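Local coordinates for protein response regulator (Vibrio cholerae O1 biovar El Tor, PDB 7KPO) that is the DNA-binding domain of the sensor histidine kinase ChiS, and so probably lets that kinase bind DNA directly, at residues A[17-22]-A[75-80]; A[24-29]-A[82-87]. All coordinates share one frame; numbering follows the deposited sequence. Where two conformers were deposited one is given.

Interaction 1: residues A[17-22]-A[75-80]; sequences TSALNY and NSLDYI
Ala19, on helix 2-27, packs against Leu77 and Ile80, on helix 70-83, and Tyr22 against Ile80, in a near-parallel helix pair at the centre of this mainly helical DNA-binding domain. The segment axes approach to 9.8 Å and differ in direction by 26°, and the CA atoms of Ala19 and Leu77 lie 6.2 Å apart. Apolar packing makes up the contact. The small methyl of Ala19 is met by one branch of Leu77 and the end of Ile80: Ala19 CB to Leu77 CD2 is 3.5 Å, tighter than usual for two carbons, and Ala19 CB to Ile80 CD1 is 3.8 Å. Leu20 points its CA-CB bond away from helix 70-83, yet CD2 bends back to 4.4 Å from Ile80 CD1. Leu20 also touches Phe34 of helix 31-38.

The aromatic contact is made at a ring edge. With CG anti to the backbone N (chi1 180°), Tyr22 runs past Ile80 in the opposite direction, and its hydroxyl goes on to hydrogen-bond Glu86 O. Close to the plane of that ring, Ile80 CG2 lies 4.0 Å from Tyr22 CD2; the same methyl comes within 3.5 Å of the backbone oxygen Ala19 O.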
loop_
_atom_site.group_PDB
_atom_site.type_symbol
_atom_site.label_atom_id
_atom_site.label_comp_id
_atom_site.label_asym_id
_atom_site.label_seq_id
_atom_site.Cartn_x
_atom_site.Cartn_y
_atom_site.Cartn_z
ATOM N N THR A 17 -14.638 -9.284 -0.150
ATOM C CA THR A 17 -14.741 -9.995 1.115
ATOM C C THR A 17 -13.401 -9.921 1.856
ATOM O O THR A 17 -13.396 -9.652 3.064
ATOM C CB THR A 17 -15.203 -11.443 0.925
ATOM O OG1 THR A 17 -14.284 -12.159 0.104
ATOM C CG2 THR A 17 -16.579 -11.517 0.311
ATOM N N SER A 18 -12.301 -10.141 1.132
ATOM C CA SER A 18 -10.947 -10.087 1.737
ATOM C C SER A 18 -10.704 -8.695 2.320
ATOM O O SER A 18 -10.251 -8.582 3.472
ATOM C CB SER A 18 -9.879 -10.415 0.717
ATOM O OG SER A 18 -9.961 -11.765 0.292
ATOM N N ALA A 19 -11.020 -7.671 1.538
ATOM C CA ALA A 19 -10.765 -6.282 1.967
ATOM C C ALA A 19 -11.592 -5.955 3.212
ATOM O O ALA A 19 -11.057 -5.327 4.133
ATOM C CB ALA A 19 -11.057 -5.334 0.837
ATOM N N LEU A 20 -12.862 -6.355 3.240
ATOM C CA LEU A 20 -13.704 -6.037 4.425
ATOM C C LEU A 20 -13.210 -6.789 5.658
ATOM O O LEU A 20 -13.225 -6.204 6.742
ATOM C CB LEU A 20 -15.168 -6.359 4.134
ATOM C CG LEU A 20 -15.904 -5.289 3.340
ATOM C CD1 LEU A 20 -17.269 -5.784 2.914
ATOM C CD2 LEU A 20 -16.029 -4.003 4.147
ATOM N N ASN A 21 -12.801 -8.041 5.502
ATOM C CA ASN A 21 -12.297 -8.801 6.674
ATOM C C ASN A 21 -11.050 -8.102 7.227
ATOM O O ASN A 21 -10.903 -8.015 8.462
ATOM C CB ASN A 21 -12.031 -10.257 6.301
ATOM C CG ASN A 21 -13.289 -10.997 5.899
ATOM O OD1 ASN A 21 -14.401 -10.559 6.194
ATOM N ND2 ASN A 21 -13.118 -12.124 5.231
ATOM N N TYR A 22 -10.187 -7.615 6.336
ATOM C CA TYR A 22 -8.949 -6.905 6.740
ATOM C C TYR A 22 -9.313 -5.582 7.430
ATOM O O TYR A 22 -8.763 -5.275 8.495
ATOM C CB TYR A 22 -8.085 -6.745 5.493
ATOM C CG TYR A 22 -6.776 -6.033 5.689
ATOM C CD1 TYR A 22 -5.708 -6.651 6.316
ATOM C CD2 TYR A 22 -6.583 -4.763 5.179
ATOM C CE1 TYR A 22 -4.491 -6.005 6.464
ATOM C CE2 TYR A 22 -5.374 -4.105 5.315
ATOM C CZ TYR A 22 -4.325 -4.727 5.962
ATOM O OH TYR A 22 -3.141 -4.064 6.096
ATOM N N ASN A 75 -12.350 1.604 -5.652
ATOM C CA ASN A 75 -12.225 2.725 -4.682
ATOM C C ASN A 75 -12.305 2.175 -3.253
ATOM O O ASN A 75 -11.641 2.725 -2.369
ATOM C CB ASN A 75 -13.297 3.793 -4.895
ATOM C CG ASN A 75 -13.100 4.580 -6.170
ATOM O OD1 ASN A 75 -12.008 4.598 -6.730
ATOM N ND2 ASN A 75 -14.153 5.235 -6.623
ATOM N N SER A 76 -13.106 1.133 -3.049
ATOM C CA SER A 76 -13.251 0.484 -1.722
ATOM C C SER A 76 -11.928 -0.180 -1.321
ATOM O O SER A 76 -11.483 -0.004 -0.171
ATOM C CB SER A 76 -14.367 -0.518 -1.745
ATOM O OG SER A 76 -15.611 0.114 -2.000
ATOM N N LEU A 77 -11.337 -0.953 -2.239
ATOM C CA LEU A 77 -10.034 -1.604 -1.958
ATOM C C LEU A 77 -8.996 -0.515 -1.645
ATOM O O LEU A 77 -8.243 -0.667 -0.671
ATOM C CB LEU A 77 -9.595 -2.449 -3.160
ATOM C CG LEU A 77 -10.581 -3.512 -3.654
ATOM C CD1 LEU A 77 -9.997 -4.274 -4.830
ATOM C CD2 LEU A 77 -10.969 -4.481 -2.556
ATOM N N ASP A 78 -8.978 0.567 -2.426
ATOM C CA ASP A 78 -7.999 1.669 -2.213
ATOM C C ASP A 78 -8.233 2.336 -0.851
ATOM O O ASP A 78 -7.251 2.626 -0.154
ATOM C CB ASP A 78 -8.078 2.702 -3.337
ATOM C CG ASP A 78 -7.567 2.207 -4.680
ATOM O OD1 ASP A 78 -6.918 1.147 -4.712
ATOM O OD2 ASP A 78 -7.841 2.882 -5.688
ATOM N N TYR A 79 -9.492 2.569 -0.487
ATOM C CA TYR A 79 -9.812 3.235 0.801
ATOM C C TYR A 79 -9.323 2.372 1.968
ATOM O O TYR A 79 -8.681 2.876 2.912
ATOM C CB TYR A 79 -11.315 3.482 0.918
ATOM C CG TYR A 79 -11.706 4.210 2.175
ATOM C CD1 TYR A 79 -11.923 3.526 3.360
ATOM C CD2 TYR A 79 -11.841 5.588 2.185
ATOM C CE1 TYR A 79 -12.274 4.193 4.521
ATOM C CE2 TYR A 79 -12.191 6.269 3.337
ATOM C CZ TYR A 79 -12.411 5.567 4.510
ATOM O OH TYR A 79 -12.760 6.224 5.652
ATOM N N ILE A 80 -9.638 1.082 1.910
ATOM C CA ILE A 80 -9.236 0.146 2.997
ATOM C C ILE A 80 -7.704 0.083 3.078
ATOM O O ILE A 80 -7.171 0.158 4.201
ATOM C CB ILE A 80 -9.927 -1.212 2.785
ATOM C CG1 ILE A 80 -11.429 -1.042 3.044
ATOM C CG2 ILE A 80 -9.301 -2.285 3.663
ATOM C CD1 ILE A 80 -12.288 -2.204 2.615
#

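Interaction 2: residues A[24-29]-A[82-87]; sequences ERVSGQ and EHCKEA. With SO4 (sulfate ion), chain D.
Arg25 and Glu86 cross at about a right angle, and the guanidinium approaches the carboxylate end-on with NH1 and NH2 converging on one oxygen. Arg25 NH1 and Arg25 NH2 each lie 2.9 Å from Glu86 OE2, both on the same face of the carboxylate. NH1 comes in on the syn side, 24° out of the plane, whereas NH2 stands above it, 61° out. The two flat groups are turned 58° apart, and both nitrogens of this salt bridge grip the one oxygen, OE2; a third bond, from NH1 to OE1, is weak. The arginine reaches its partner by running out straight and bending at chi3, while Glu86 stays extended beyond CG. Arg25 NH2 also forms a salt bridge with Glu90, so two carboxylates probably share its charge.

Val26 packs alongside the ion pair with both methyls. Its CG2 lies above one face of the Arg25 guanidinium, toward its rim, and 4.0 Å from Glu86 OE1; CG1 rests 3.7 Å from Cys84 CB. Ser27 CB lies 4.2 Å from Cys84 SG. Ser27 OG, hydrogen-bonded to Trp23 O, also accepts from Gln29 N (2.9 Å), an ST turn where helix 2-27 ends.

Lys85 takes no part in the pairing: its NZ is hydrogen-bonded to Leu81 O and, at 2.7 Å, to O3 of a sulfate, probably from the crystallisation liquor. Arg91 of this chain and Arg91 and Arg98 of the second subunit are hydrogen-bonded to the same ion. The whole contact thus joins the C-terminal end of helix 2-27 to the turn that leads from helix 70-83 into helix 89-106.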
loop_
_atom_site.group_PDB
_atom_site.type_symbol
_atom_site.label_atom_id
_atom_site.label_comp_id
_atom_site.label_asym_id
_atom_site.label_seq_id
_atom_site.Cartn_x
_atom_site.Cartn_y
_atom_site.Cartn_z
ATOM N N GLU A 24 -12.053 -4.793 9.020
ATOM C CA GLU A 24 -12.657 -5.075 10.348
ATOM C C GLU A 24 -11.562 -5.404 11.366
ATOM O O GLU A 24 -11.577 -4.819 12.466
ATOM C CB GLU A 24 -13.690 -6.194 10.204
ATOM C CG GLU A 24 -14.896 -5.784 9.375
ATOM C CD GLU A 24 -15.772 -6.918 8.869
ATOM O OE1 GLU A 24 -15.468 -8.086 9.172
ATOM O OE2 GLU A 24 -16.748 -6.623 8.152
ATOM N N ARG A 25 -10.622 -6.270 11.000
ATOM C CA ARG A 25 -9.576 -6.689 11.964
ATOM C C ARG A 25 -8.592 -5.553 12.270
ATOM O O ARG A 25 -8.319 -5.319 13.460
ATOM C CB ARG A 25 -8.814 -7.899 11.423
ATOM C CG ARG A 25 -7.785 -8.440 12.403
ATOM C CD ARG A 25 -7.031 -9.639 11.874
ATOM N NE ARG A 25 -6.226 -9.327 10.702
ATOM C CZ ARG A 25 -5.047 -8.711 10.731
ATOM N NH1 ARG A 25 -4.533 -8.301 11.880
ATOM N NH2 ARG A 25 -4.394 -8.486 9.605
ATOM N N VAL A 26 -8.081 -4.875 11.243
ATOM C CA VAL A 26 -7.019 -3.847 11.445
ATOM C C VAL A 26 -7.603 -2.548 12.021
ATOM O O VAL A 26 -6.988 -2.004 12.951
ATOM C CB VAL A 26 -6.241 -3.613 10.137
ATOM C CG1 VAL A 26 -5.217 -2.497 10.282
ATOM C CG2 VAL A 26 -5.566 -4.894 9.669
ATOM N N SER A 27 -8.726 -2.060 11.490
ATOM C CA SER A 27 -9.306 -0.783 11.990
ATOM C C SER A 27 -10.057 -0.984 13.314
ATOM O O SER A 27 -10.199 0.007 14.059
ATOM C CB SER A 27 -10.242 -0.182 10.976
ATOM O OG SER A 27 -11.486 -0.868 10.966
ATOM N N GLY A 28 -10.530 -2.206 13.579
ATOM C CA GLY A 28 -11.382 -2.479 14.754
ATOM C C GLY A 28 -12.772 -1.878 14.572
ATOM O O GLY A 28 -13.542 -1.828 15.550
ATOM N N GLN A 29 -13.077 -1.419 13.352
ATOM C CA GLN A 29 -14.392 -0.811 13.016
ATOM C C GLN A 29 -15.228 -1.827 12.226
ATOM O O GLN A 29 -14.670 -2.816 11.720
ATOM C CB GLN A 29 -14.211 0.468 12.190
ATOM C CG GLN A 29 -13.324 1.536 12.831
ATOM C CD GLN A 29 -13.953 2.315 13.965
ATOM O OE1 GLN A 29 -15.020 1.985 14.476
ATOM N NE2 GLN A 29 -13.284 3.383 14.368
ATOM N N GLU A 82 -5.628 2.395 2.153
ATOM C CA GLU A 82 -5.165 3.746 2.573
ATOM C C GLU A 82 -5.213 3.859 4.103
ATOM O O GLU A 82 -4.291 4.464 4.680
ATOM C CB GLU A 82 -6.061 4.823 1.952
ATOM C CG GLU A 82 -5.706 6.245 2.358
ATOM C CD GLU A 82 -4.363 6.744 1.856
ATOM O OE1 GLU A 82 -3.869 6.204 0.846
ATOM O OE2 GLU A 82 -3.808 7.664 2.485
ATOM N N HIS A 83 -6.248 3.282 4.717
ATOM C CA HIS A 83 -6.466 3.414 6.183
ATOM C C HIS A 83 -5.934 2.234 6.999
ATOM O O HIS A 83 -5.797 2.401 8.220
ATOM C CB HIS A 83 -7.960 3.655 6.431
ATOM C CG HIS A 83 -8.409 4.980 5.915
ATOM N ND1 HIS A 83 -8.286 6.135 6.663
ATOM C CD2 HIS A 83 -8.931 5.354 4.727
ATOM C CE1 HIS A 83 -8.735 7.158 5.965
ATOM N NE2 HIS A 83 -9.137 6.709 4.777
ATOM N N CYS A 84 -5.642 1.108 6.357
ATOM C CA CYS A 84 -5.157 -0.113 7.058
ATOM C C CYS A 84 -3.809 -0.493 6.443
ATOM O O CYS A 84 -3.786 -0.945 5.287
ATOM C CB CYS A 84 -6.193 -1.224 6.944
ATOM S SG CYS A 84 -7.820 -0.751 7.588
ATOM N N LYS A 85 -2.731 -0.329 7.211
ATOM C CA LYS A 85 -1.359 -0.509 6.668
ATOM C C LYS A 85 -0.691 -1.820 7.086
ATOM O O LYS A 85 0.260 -2.202 6.389
ATOM C CB LYS A 85 -0.493 0.660 7.143
ATOM C CG LYS A 85 -0.931 2.029 6.654
ATOM C CD LYS A 85 -1.019 2.095 5.151
ATOM C CE LYS A 85 -1.221 3.492 4.613
ATOM N NZ LYS A 85 -1.478 3.453 3.156
ATOM N N GLU A 86 -1.207 -2.517 8.100
ATOM C CA GLU A 86 -0.542 -3.729 8.658
ATOM C C GLU A 86 -0.043 -4.637 7.532
ATOM O O GLU A 86 -0.866 -5.268 6.872
ATOM C CB GLU A 86 -1.485 -4.481 9.595
ATOM C CG GLU A 86 -0.853 -5.712 10.219
ATOM C CD GLU A 86 -1.790 -6.493 11.122
ATOM O OE1 GLU A 86 -2.465 -5.863 11.958
ATOM O OE2 GLU A 86 -1.883 -7.719 10.946
ATOM N N ALA A 87 1.275 -4.700 7.354
ATOM C CA ALA A 87 1.889 -5.522 6.294
ATOM C C ALA A 87 1.778 -6.997 6.661
ATOM O O ALA A 87 1.842 -7.344 7.854
ATOM C CB ALA A 87 3.325 -5.117 6.091
HETATM S S SO4 D . 0.538 1.646 0.981
HETATM O O1 SO4 D . -0.881 1.424 0.868
HETATM O O2 SO4 D . 1.230 0.379 0.982
HETATM O O3 SO4 D . 0.817 2.335 2.213
HETATM O O4 SO4 D . 0.978 2.446 -0.134
#

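Both contacts pair helix 2-27 with helix 70-83 or the turn after it, and their centres are 9 Å apart. Their segments alternate along the chain: 17-22 precedes 24-29, and 75-80 precedes 82-87, so moving toward the C-terminal ends of both helices leads from the buried interaction 1 to the surface interaction 2. Between the paired segments the chain makes helix 31-38, the two-stranded antiparallel sheet and helix 53-57. Tyr22 links the two contacts through its hydroxyl. Together they join the N-terminal helix to the later part of the domain from its core to its edge, where the second subunit approaches residues 82-87.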